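Side-chain contacts in hexokinase (Schistosoma mansoni, PDB 1BDG), which catalyses ATP-dependent phosphorylation of glucose and other hexoses to hexose 6-phosphates, the first step of glycolysis: residues A[157-162]-A[253-258]; A[269-274]-A[282-287]; A[144-149]-A[247-252]. All coordinates share one frame; numbering follows the deposited sequence.

In the fold
From the N terminus, the chain first lays down 144-149, runs through the small two-stranded hairpin 147-150/154-157, and reaches 157-162; both segments belong to the small subdomain. It crosses to the large subdomain, where the continuous run 247-258, starting at the end of strand 243-247, supplies both partners: 247-252 meets 144-149 in contact 3, closing a loop of 97 residues, and 253-258 meets 157-162 in contact 1, closing one of 90. These two cross along the chain, and their centres lie about 9 Å apart. Contact 2 follows in series within the large subdomain, joining helix 265-272 to the short helix 283-286 and closing a seven-residue loop. Each contact has a segment with a residue bonded to the glucose.

Contact 1: residues A[157-162]-A[253-258]; sequences LVRWTK and FGEKGE. With GLC (alpha-D-glucopyranose), chain B.
Arg159 leaves its backbone with CG between N and the carbonyl carbon (chi1 64°) and then runs out straight to NE, while Glu255, extended beyond CG, comes from the opposite direction to meet it. The two side chains form a salt bridge with two N-H contacts: NH1 of Arg159 gives a hydrogen bond of 2.9 Å to OE1 of Glu255, and NH2 of Arg159 pairs with OE2 of Glu255. The first uses the syn lone pair of OE1, and that oxygen stays close to the guanidinium plane. The carboxylate meets the guanidinium at its edge but is turned, with the two planes 51° apart, so this is a twisted pair and not a flat one. Gln280 takes part on both sides, accepting from Arg159 NH2 through OE1 and giving its backbone N-H to Glu255 OE2. Glu255 itself sits in a type I turn from Gly254 to Gly257.

Two and three residues further on from Arg159, Thr161 and Lys162 hydrogen-bond to the glucose. Thr161 OG1 donates to glucose O2 over 2.7 Å, and Lys162 NZ reaches glucose O6 at 2.8 Å and O5 at 3.1 Å. With Gln280 they line the pocket, near which the salt bridge lies without touching the sugar. Two opposite charges, each with a second bond to Gln280, thus pair between the small and large subdomains, which is consistent with a closed cleft round the sugar.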
loop_
_atom_site.group_PDB
_atom_site.type_symbol
_atom_site.label_atom_id
_atom_site.label_comp_id
_atom_site.label_asym_id
_atom_site.label_seq_id
_atom_site.Cartn_x
_atom_site.Cartn_y
_atom_site.Cartn_z
ATOM N N LEU A 157 13.590 -6.871 -8.991
ATOM C CA LEU A 157 12.201 -6.514 -9.222
ATOM C C LEU A 157 11.528 -7.726 -9.847
ATOM O O LEU A 157 12.111 -8.377 -10.718
ATOM C CB LEU A 157 12.091 -5.312 -10.177
ATOM C CG LEU A 157 10.663 -4.792 -10.458
ATOM C CD1 LEU A 157 10.024 -4.217 -9.187
ATOM C CD2 LEU A 157 10.668 -3.727 -11.534
ATOM N N VAL A 158 10.353 -8.083 -9.340
ATOM C CA VAL A 158 9.590 -9.192 -9.889
ATOM C C VAL A 158 8.634 -8.568 -10.903
ATOM O O VAL A 158 8.497 -9.052 -12.030
ATOM C CB VAL A 158 8.793 -9.923 -8.815
ATOM C CG1 VAL A 158 7.991 -11.044 -9.438
ATOM C CG2 VAL A 158 9.723 -10.477 -7.772
ATOM N N ARG A 159 7.990 -7.474 -10.514
ATOM C CA ARG A 159 7.083 -6.790 -11.413
ATOM C C ARG A 159 6.706 -5.413 -10.881
ATOM O O ARG A 159 6.868 -5.136 -9.698
ATOM C CB ARG A 159 5.831 -7.636 -11.664
ATOM C CG ARG A 159 4.977 -7.869 -10.433
ATOM C CD ARG A 159 3.877 -8.874 -10.725
ATOM N NE ARG A 159 2.856 -8.840 -9.697
ATOM C CZ ARG A 159 1.807 -9.649 -9.651
ATOM N NH1 ARG A 159 1.611 -10.575 -10.574
ATOM N NH2 ARG A 159 0.948 -9.527 -8.661
ATOM N N TRP A 160 6.291 -4.526 -11.781
ATOM C CA TRP A 160 5.901 -3.184 -11.396
ATOM C C TRP A 160 4.435 -3.248 -11.034
ATOM O O TRP A 160 3.633 -3.847 -11.774
ATOM C CB TRP A 160 6.039 -2.191 -12.562
ATOM C CG TRP A 160 7.403 -1.581 -12.830
ATOM C CD1 TRP A 160 8.082 -1.642 -13.998
ATOM C CD2 TRP A 160 8.183 -0.739 -11.961
ATOM N NE1 TRP A 160 9.223 -0.891 -13.924
ATOM C CE2 TRP A 160 9.310 -0.322 -12.686
ATOM C CE3 TRP A 160 8.030 -0.294 -10.642
ATOM C CZ2 TRP A 160 10.291 0.525 -12.142
ATOM C CZ3 TRP A 160 9.011 0.554 -10.099
ATOM C CH2 TRP A 160 10.120 0.950 -10.849
ATOM N N THR A 161 4.085 -2.657 -9.895
ATOM C CA THR A 161 2.700 -2.600 -9.477
ATOM C C THR A 161 2.400 -1.111 -9.447
ATOM O O THR A 161 3.286 -0.297 -9.728
ATOM C CB THR A 161 2.503 -3.208 -8.082
ATOM O OG1 THR A 161 3.241 -2.454 -7.114
ATOM C CG2 THR A 161 2.972 -4.649 -8.062
ATOM N N LYS A 162 1.151 -0.752 -9.180
ATOM C CA LYS A 162 0.764 0.648 -9.089
ATOM C C LYS A 162 0.818 1.441 -10.398
ATOM O O LYS A 162 0.363 0.957 -11.437
ATOM C CB LYS A 162 1.557 1.337 -7.965
ATOM C CG LYS A 162 1.093 0.902 -6.586
ATOM C CD LYS A 162 1.812 1.586 -5.474
ATOM C CE LYS A 162 3.116 0.933 -5.179
ATOM N NZ LYS A 162 3.570 1.277 -3.792
ATOM N N PHE A 253 -3.329 -11.099 -4.061
ATOM C CA PHE A 253 -4.348 -12.106 -3.752
ATOM C C PHE A 253 -5.459 -11.994 -4.786
ATOM O O PHE A 253 -5.718 -10.928 -5.312
ATOM C CB PHE A 253 -4.910 -11.947 -2.329
ATOM C CG PHE A 253 -5.788 -13.102 -1.873
ATOM C CD1 PHE A 253 -5.374 -14.427 -2.034
ATOM C CD2 PHE A 253 -7.013 -12.861 -1.244
ATOM C CE1 PHE A 253 -6.155 -15.501 -1.575
ATOM C CE2 PHE A 253 -7.819 -13.938 -0.775
ATOM C CZ PHE A 253 -7.378 -15.261 -0.942
ATOM N N GLY A 254 -6.090 -13.115 -5.095
ATOM C CA GLY A 254 -7.138 -13.117 -6.088
ATOM C C GLY A 254 -6.618 -13.430 -7.479
ATOM O O GLY A 254 -7.408 -13.775 -8.350
ATOM N N GLU A 255 -5.307 -13.329 -7.691
ATOM C CA GLU A 255 -4.710 -13.604 -9.000
ATOM C C GLU A 255 -4.899 -15.027 -9.511
ATOM O O GLU A 255 -4.641 -15.300 -10.680
ATOM C CB GLU A 255 -3.226 -13.209 -9.049
ATOM C CG GLU A 255 -2.992 -11.697 -9.019
ATOM C CD GLU A 255 -1.565 -11.262 -9.332
ATOM O OE1 GLU A 255 -0.654 -12.080 -9.528
ATOM O OE2 GLU A 255 -1.342 -10.061 -9.400
ATOM N N LYS A 256 -5.332 -15.932 -8.637
ATOM C CA LYS A 256 -5.600 -17.319 -9.021
ATOM C C LYS A 256 -7.085 -17.653 -8.852
ATOM O O LYS A 256 -7.440 -18.813 -8.652
ATOM C CB LYS A 256 -4.812 -18.301 -8.171
ATOM C CG LYS A 256 -3.331 -18.129 -8.184
ATOM C CD LYS A 256 -2.687 -18.885 -9.291
ATOM C CE LYS A 256 -1.194 -18.850 -9.075
ATOM N NZ LYS A 256 -0.683 -17.445 -9.020
ATOM N N GLY A 257 -7.937 -16.633 -8.868
ATOM C CA GLY A 257 -9.371 -16.833 -8.758
ATOM C C GLY A 257 -9.948 -16.977 -7.374
ATOM O O GLY A 257 -11.124 -17.332 -7.237
ATOM N N GLU A 258 -9.166 -16.621 -6.353
ATOM C CA GLU A 258 -9.599 -16.731 -4.952
ATOM C C GLU A 258 -10.683 -15.743 -4.502
ATOM O O GLU A 258 -11.446 -16.026 -3.584
ATOM C CB GLU A 258 -8.403 -16.648 -3.991
ATOM C CG GLU A 258 -7.262 -17.626 -4.245
ATOM C CD GLU A 258 -6.145 -17.016 -5.060
ATOM O OE1 GLU A 258 -6.440 -16.206 -5.944
ATOM O OE2 GLU A 258 -4.963 -17.332 -4.833
HETATM C C1 GLC B . 2.045 -2.207 -3.793
HETATM C C2 GLC B . 3.437 -2.819 -3.953
HETATM C C3 GLC B . 3.923 -3.340 -2.620
HETATM C C4 GLC B . 3.885 -2.223 -1.591
HETATM C C5 GLC B . 2.479 -1.672 -1.501
HETATM C C6 GLC B . 2.379 -0.506 -0.536
HETATM O O1 GLC B . 1.198 -3.188 -3.295
HETATM O O2 GLC B . 3.407 -3.896 -4.887
HETATM O O3 GLC B . 5.250 -3.829 -2.737
HETATM O O4 GLC B . 4.299 -2.711 -0.337
HETATM O O5 GLC B . 2.081 -1.188 -2.786
HETATM O O6 GLC B . 2.719 0.713 -1.164
#

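Contact 2: residues A[269-274]-A[282-287]; sequences SMDIDS and YEKMVS. With GLC (alpha-D-glucopyranose), chain B.
Met270 and Lys284 make the closely packed part of this contact: the CE methyl of Met270 lies 3.4 Å from CB of Lys284, and CG of the lysine is next to it. Bends at chi2 and chi3 turn the methionine's end onto the base of the lysine chain, and Tyr290 of helix 288-304 touches both side chains.

Toward the lysine's tip the contact is looser and polar. NZ of Lys284 is 3.4 Å from OD1 of Asp271, a salt bridge in which the two side chains cross at about a right angle, and its hydrogen bond to Ser274 OG is weak. Stronger partners lie in the intervening loop: Lys279 O accepts from Lys284 NZ, and Gly278 N donates to Asp271 OD1. Ser274 OG gives its own hydrogen to Asp271 O at 2.6 Å, in the carbonyl plane. Ser274 is partly exposed and marks the more open side, whereas Met270, Asp271 and Lys284 are buried.

One residue before the lysine, Glu283 OE2 accepts from glucose O1 over 2.7 Å. The arrangement thus packs helix 265-272 behind the short, weakly bonded helix that holds the glucose-binding Glu283, in the large subdomain of the hexokinase fold.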
loop_
_atom_site.group_PDB
_atom_site.type_symbol
_atom_site.label_atom_id
_atom_site.label_comp_id
_atom_site.label_asym_id
_atom_site.label_seq_id
_atom_site.Cartn_x
_atom_site.Cartn_y
_atom_site.Cartn_z
ATOM N N SER A 269 -14.350 -3.987 -14.560
ATOM C CA SER A 269 -14.141 -2.968 -15.579
ATOM C C SER A 269 -13.135 -1.915 -15.130
ATOM O O SER A 269 -12.624 -1.152 -15.955
ATOM C CB SER A 269 -15.453 -2.322 -15.996
ATOM O OG SER A 269 -16.057 -1.662 -14.907
ATOM N N MET A 270 -12.890 -1.845 -13.821
ATOM C CA MET A 270 -11.907 -0.928 -13.239
ATOM C C MET A 270 -10.562 -1.606 -13.510
ATOM O O MET A 270 -9.631 -1.002 -14.030
ATOM C CB MET A 270 -12.148 -0.813 -11.723
ATOM C CG MET A 270 -11.384 0.268 -10.950
ATOM S SD MET A 270 -9.690 -0.126 -10.503
ATOM C CE MET A 270 -9.934 -1.453 -9.485
ATOM N N ASP A 271 -10.503 -2.894 -13.202
ATOM C CA ASP A 271 -9.311 -3.708 -13.418
ATOM C C ASP A 271 -8.938 -3.781 -14.924
ATOM O O ASP A 271 -7.818 -3.447 -15.317
ATOM C CB ASP A 271 -9.557 -5.106 -12.833
ATOM C CG ASP A 271 -8.405 -6.038 -13.053
ATOM O OD1 ASP A 271 -7.261 -5.625 -12.787
ATOM O OD2 ASP A 271 -8.643 -7.176 -13.511
ATOM N N ILE A 272 -9.886 -4.188 -15.759
ATOM C CA ILE A 272 -9.665 -4.276 -17.199
ATOM C C ILE A 272 -8.967 -3.016 -17.769
ATOM O O ILE A 272 -8.036 -3.116 -18.570
ATOM C CB ILE A 272 -11.045 -4.478 -17.946
ATOM C CG1 ILE A 272 -11.551 -5.911 -17.814
ATOM C CG2 ILE A 272 -10.946 -4.125 -19.412
ATOM C CD1 ILE A 272 -12.995 -6.076 -18.294
ATOM N N ASP A 273 -9.400 -1.847 -17.305
ATOM C CA ASP A 273 -8.924 -0.545 -17.780
ATOM C C ASP A 273 -7.717 0.014 -17.024
ATOM O O ASP A 273 -7.250 1.129 -17.319
ATOM C CB ASP A 273 -10.126 0.428 -17.765
ATOM C CG ASP A 273 -9.813 1.818 -18.336
ATOM O OD1 ASP A 273 -9.201 1.950 -19.431
ATOM O OD2 ASP A 273 -10.237 2.805 -17.685
ATOM N N SER A 274 -7.176 -0.775 -16.093
ATOM C CA SER A 274 -6.023 -0.349 -15.290
ATOM C C SER A 274 -4.717 -0.456 -16.056
ATOM O O SER A 274 -4.697 -0.920 -17.186
ATOM C CB SER A 274 -5.949 -1.138 -13.979
ATOM O OG SER A 274 -5.725 -2.512 -14.196
ATOM N N TYR A 282 -6.566 -8.111 -5.204
ATOM C CA TYR A 282 -7.014 -7.793 -3.863
ATOM C C TYR A 282 -6.725 -6.323 -3.580
ATOM O O TYR A 282 -7.571 -5.623 -3.007
ATOM C CB TYR A 282 -6.330 -8.696 -2.834
ATOM C CG TYR A 282 -6.574 -8.309 -1.395
ATOM C CD1 TYR A 282 -7.806 -8.525 -0.789
ATOM C CD2 TYR A 282 -5.564 -7.750 -0.632
ATOM C CE1 TYR A 282 -8.022 -8.195 0.544
ATOM C CE2 TYR A 282 -5.769 -7.423 0.706
ATOM C CZ TYR A 282 -7.000 -7.650 1.283
ATOM O OH TYR A 282 -7.187 -7.339 2.602
ATOM N N GLU A 283 -5.571 -5.836 -4.036
ATOM C CA GLU A 283 -5.199 -4.447 -3.801
ATOM C C GLU A 283 -6.185 -3.461 -4.400
ATOM O O GLU A 283 -6.481 -2.428 -3.812
ATOM C CB GLU A 283 -3.811 -4.156 -4.351
ATOM C CG GLU A 283 -3.485 -2.675 -4.391
ATOM C CD GLU A 283 -2.074 -2.408 -4.773
ATOM O OE1 GLU A 283 -1.775 -2.427 -5.978
ATOM O OE2 GLU A 283 -1.258 -2.188 -3.862
ATOM N N LYS A 284 -6.669 -3.778 -5.588
ATOM C CA LYS A 284 -7.611 -2.928 -6.289
ATOM C C LYS A 284 -8.955 -2.789 -5.576
ATOM O O LYS A 284 -9.759 -1.914 -5.924
ATOM C CB LYS A 284 -7.777 -3.446 -7.715
ATOM C CG LYS A 284 -6.544 -3.215 -8.550
ATOM C CD LYS A 284 -6.515 -4.053 -9.793
ATOM C CE LYS A 284 -5.809 -3.323 -10.921
ATOM N NZ LYS A 284 -4.580 -3.979 -11.392
ATOM N N MET A 285 -9.204 -3.660 -4.594
ATOM C CA MET A 285 -10.444 -3.625 -3.819
ATOM C C MET A 285 -10.231 -2.820 -2.551
ATOM O O MET A 285 -11.182 -2.311 -1.984
ATOM C CB MET A 285 -10.891 -5.038 -3.409
ATOM C CG MET A 285 -11.271 -6.006 -4.544
ATOM S SD MET A 285 -11.432 -7.736 -4.006
ATOM C CE MET A 285 -13.139 -7.875 -3.635
ATOM N N VAL A 286 -8.967 -2.634 -2.180
ATOM C CA VAL A 286 -8.572 -1.960 -0.941
ATOM C C VAL A 286 -7.836 -0.601 -0.959
ATOM O O VAL A 286 -8.226 0.320 -0.238
ATOM C CB VAL A 286 -7.722 -2.939 -0.071
ATOM C CG1 VAL A 286 -7.347 -2.316 1.244
ATOM C CG2 VAL A 286 -8.472 -4.216 0.162
ATOM N N SER A 287 -6.778 -0.482 -1.758
ATOM C CA SER A 287 -5.959 0.724 -1.795
ATOM C C SER A 287 -6.485 2.054 -2.329
ATOM O O SER A 287 -7.365 2.116 -3.192
ATOM C CB SER A 287 -4.643 0.412 -2.482
ATOM O OG SER A 287 -4.822 0.269 -3.882
HETATM C C1 GLC B . 2.045 -2.207 -3.793
HETATM C C2 GLC B . 3.437 -2.819 -3.953
HETATM C C3 GLC B . 3.923 -3.340 -2.620
HETATM C C4 GLC B . 3.885 -2.223 -1.591
HETATM C C5 GLC B . 2.479 -1.672 -1.501
HETATM C C6 GLC B . 2.379 -0.506 -0.536
HETATM O O1 GLC B . 1.198 -3.188 -3.295
HETATM O O2 GLC B . 3.407 -3.896 -4.887
HETATM O O3 GLC B . 5.250 -3.829 -2.737
HETATM O O4 GLC B . 4.299 -2.711 -0.337
HETATM O O5 GLC B . 2.081 -1.188 -2.786
HETATM O O6 GLC B . 2.719 0.713 -1.164
#

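Contact 3: residues A[144-149]-A[247-252]; sequences SFPCVQ and NTEWGA. With GLC (alpha-D-glucopyranose), chain B.
The glucose pocket of hexokinase, in the cleft between the small and large subdomains of this actin-like ATPase fold, is where Pro146 meets Glu249. Pro146 comes from the small subdomain, just ahead of strand 147-150; Glu249 comes from the loop after strand 243-247. The proline ring and the glutamate chain pass at a slant, with CB of Pro146 3.7 Å from CG of Glu249 and OE1 of Glu249 3.4 Å from CA of Pro146. No direct hydrogen bond crosses between the segments.

Glu249 starts with CG anti to the backbone N (chi1 -157°) and turns at chi2, 59°, which swings the carboxylate up to the sugar. There its two oxygens take a pair of neighbouring hydroxyls: glucose O3 donates to OE1 and glucose O2 to OE2, at 2.8 and 2.7 Å. Backing it up, Asn223 OD1 receives the N-H of Glu249, and Asn223 ND2 donates to Asn247 OD1. Asn247 ND2 also makes a weak bond to Glu249 OE1. Phe54 of strand 54-55 packs against both Pro146 and Glu249, while the Phe145 ring meets Trp160 edge-to-face and Lys162 in a cation-pi contact.

A water links the two segments: it accepts from Cys147 N at 2.9 Å and from Asn247 ND2 at 2.6 Å.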
loop_
_atom_site.group_PDB
_atom_site.type_symbol
_atom_site.label_atom_id
_atom_site.label_comp_id
_atom_site.label_asym_id
_atom_site.label_seq_id
_atom_site.Cartn_x
_atom_site.Cartn_y
_atom_site.Cartn_z
ATOM N N SER A 144 9.162 0.235 -2.735
ATOM C CA SER A 144 7.823 -0.311 -2.550
ATOM C C SER A 144 7.349 -1.281 -3.624
ATOM O O SER A 144 6.240 -1.109 -4.148
ATOM C CB SER A 144 6.808 0.829 -2.474
ATOM O OG SER A 144 7.281 1.885 -1.672
ATOM N N PHE A 145 8.115 -2.316 -3.944
ATOM C CA PHE A 145 7.656 -3.247 -4.966
ATOM C C PHE A 145 8.111 -4.660 -4.653
ATOM O O PHE A 145 9.019 -4.856 -3.845
ATOM C CB PHE A 145 8.146 -2.805 -6.358
ATOM C CG PHE A 145 7.531 -1.516 -6.838
ATOM C CD1 PHE A 145 6.241 -1.492 -7.345
ATOM C CD2 PHE A 145 8.221 -0.317 -6.726
ATOM C CE1 PHE A 145 5.656 -0.296 -7.722
ATOM C CE2 PHE A 145 7.636 0.875 -7.102
ATOM C CZ PHE A 145 6.359 0.884 -7.597
ATOM N N PRO A 146 7.461 -5.670 -5.258
ATOM C CA PRO A 146 7.836 -7.064 -5.014
ATOM C C PRO A 146 9.196 -7.319 -5.616
ATOM O O PRO A 146 9.411 -7.061 -6.799
ATOM C CB PRO A 146 6.761 -7.840 -5.764
ATOM C CG PRO A 146 6.461 -6.954 -6.913
ATOM C CD PRO A 146 6.383 -5.597 -6.261
ATOM N N CYS A 147 10.119 -7.779 -4.783
ATOM C CA CYS A 147 11.487 -8.096 -5.197
ATOM C C CYS A 147 11.889 -9.413 -4.550
ATOM O O CYS A 147 11.428 -9.742 -3.460
ATOM C CB CYS A 147 12.479 -7.022 -4.716
ATOM S SG CYS A 147 12.283 -5.358 -5.366
ATOM N N VAL A 148 12.728 -10.169 -5.234
ATOM C CA VAL A 148 13.253 -11.433 -4.717
ATOM C C VAL A 148 14.554 -11.032 -4.023
ATOM O O VAL A 148 15.540 -10.698 -4.685
ATOM C CB VAL A 148 13.597 -12.392 -5.861
ATOM C CG1 VAL A 148 14.306 -13.601 -5.335
ATOM C CG2 VAL A 148 12.363 -12.763 -6.627
ATOM N N GLN A 149 14.540 -11.002 -2.699
ATOM C CA GLN A 149 15.718 -10.614 -1.936
ATOM C C GLN A 149 16.740 -11.723 -1.887
ATOM O O GLN A 149 16.404 -12.860 -1.538
ATOM C CB GLN A 149 15.335 -10.264 -0.493
ATOM C CG GLN A 149 14.483 -9.011 -0.328
ATOM C CD GLN A 149 15.227 -7.732 -0.678
ATOM O OE1 GLN A 149 14.688 -6.862 -1.349
ATOM N NE2 GLN A 149 16.472 -7.622 -0.236
ATOM N N ASN A 247 7.752 -10.471 3.364
ATOM C CA ASN A 247 7.021 -9.470 2.598
ATOM C C ASN A 247 5.950 -10.284 1.862
ATOM O O ASN A 247 6.213 -10.936 0.840
ATOM C CB ASN A 247 7.948 -8.762 1.614
ATOM C CG ASN A 247 7.215 -7.801 0.699
ATOM O OD1 ASN A 247 6.061 -7.452 0.923
ATOM N ND2 ASN A 247 7.894 -7.362 -0.336
ATOM N N THR A 248 4.748 -10.278 2.427
ATOM C CA THR A 248 3.626 -11.037 1.900
ATOM C C THR A 248 3.311 -10.685 0.472
ATOM O O THR A 248 3.201 -11.566 -0.369
ATOM C CB THR A 248 2.378 -10.832 2.766
ATOM O OG1 THR A 248 1.931 -9.478 2.638
ATOM C CG2 THR A 248 2.709 -11.115 4.222
ATOM N N GLU A 249 3.172 -9.392 0.209
ATOM C CA GLU A 249 2.860 -8.893 -1.124
ATOM C C GLU A 249 1.475 -9.465 -1.482
ATOM O O GLU A 249 1.271 -10.076 -2.538
ATOM C CB GLU A 249 3.960 -9.320 -2.096
ATOM C CG GLU A 249 4.097 -8.460 -3.347
ATOM C CD GLU A 249 4.394 -6.986 -3.075
ATOM O OE1 GLU A 249 5.486 -6.659 -2.566
ATOM O OE2 GLU A 249 3.537 -6.150 -3.414
ATOM N N TRP A 250 0.532 -9.223 -0.563
ATOM C CA TRP A 250 -0.851 -9.681 -0.649
ATOM C C TRP A 250 -1.731 -8.939 -1.640
ATOM O O TRP A 250 -2.895 -9.302 -1.846
ATOM C CB TRP A 250 -1.507 -9.672 0.745
ATOM C CG TRP A 250 -1.882 -8.306 1.336
ATOM C CD1 TRP A 250 -1.948 -7.107 0.681
ATOM C CD2 TRP A 250 -2.290 -8.040 2.686
ATOM N NE1 TRP A 250 -2.372 -6.123 1.531
ATOM C CE2 TRP A 250 -2.591 -6.663 2.768
ATOM C CE3 TRP A 250 -2.438 -8.835 3.827
ATOM C CZ2 TRP A 250 -3.036 -6.057 3.956
ATOM C CZ3 TRP A 250 -2.883 -8.234 5.008
ATOM C CH2 TRP A 250 -3.176 -6.859 5.061
ATOM N N GLY A 251 -1.217 -7.854 -2.204
ATOM C CA GLY A 251 -1.999 -7.130 -3.184
ATOM C C GLY A 251 -2.334 -8.098 -4.304
ATOM O O GLY A 251 -3.372 -7.991 -4.957
ATOM N N ALA A 252 -1.457 -9.072 -4.509
ATOM C CA ALA A 252 -1.662 -10.064 -5.549
ATOM C C ALA A 252 -2.719 -11.118 -5.242
ATOM O O ALA A 252 -2.984 -11.956 -6.091
ATOM C CB ALA A 252 -0.349 -10.726 -5.906
HETATM C C1 GLC B . 2.045 -2.207 -3.793
HETATM C C2 GLC B . 3.437 -2.819 -3.953
HETATM C C3 GLC B . 3.923 -3.340 -2.620
HETATM C C4 GLC B . 3.885 -2.223 -1.591
HETATM C C5 GLC B . 2.479 -1.672 -1.501
HETATM C C6 GLC B . 2.379 -0.506 -0.536
HETATM O O1 GLC B . 1.198 -3.188 -3.295
HETATM O O2 GLC B . 3.407 -3.896 -4.887
HETATM O O3 GLC B . 5.250 -3.829 -2.737
HETATM O O4 GLC B . 4.299 -2.711 -0.337
HETATM O O5 GLC B . 2.081 -1.188 -2.786
HETATM O O6 GLC B . 2.719 0.713 -1.164
HETATM O O HOH W 1 9.907 -8.027 -1.865
#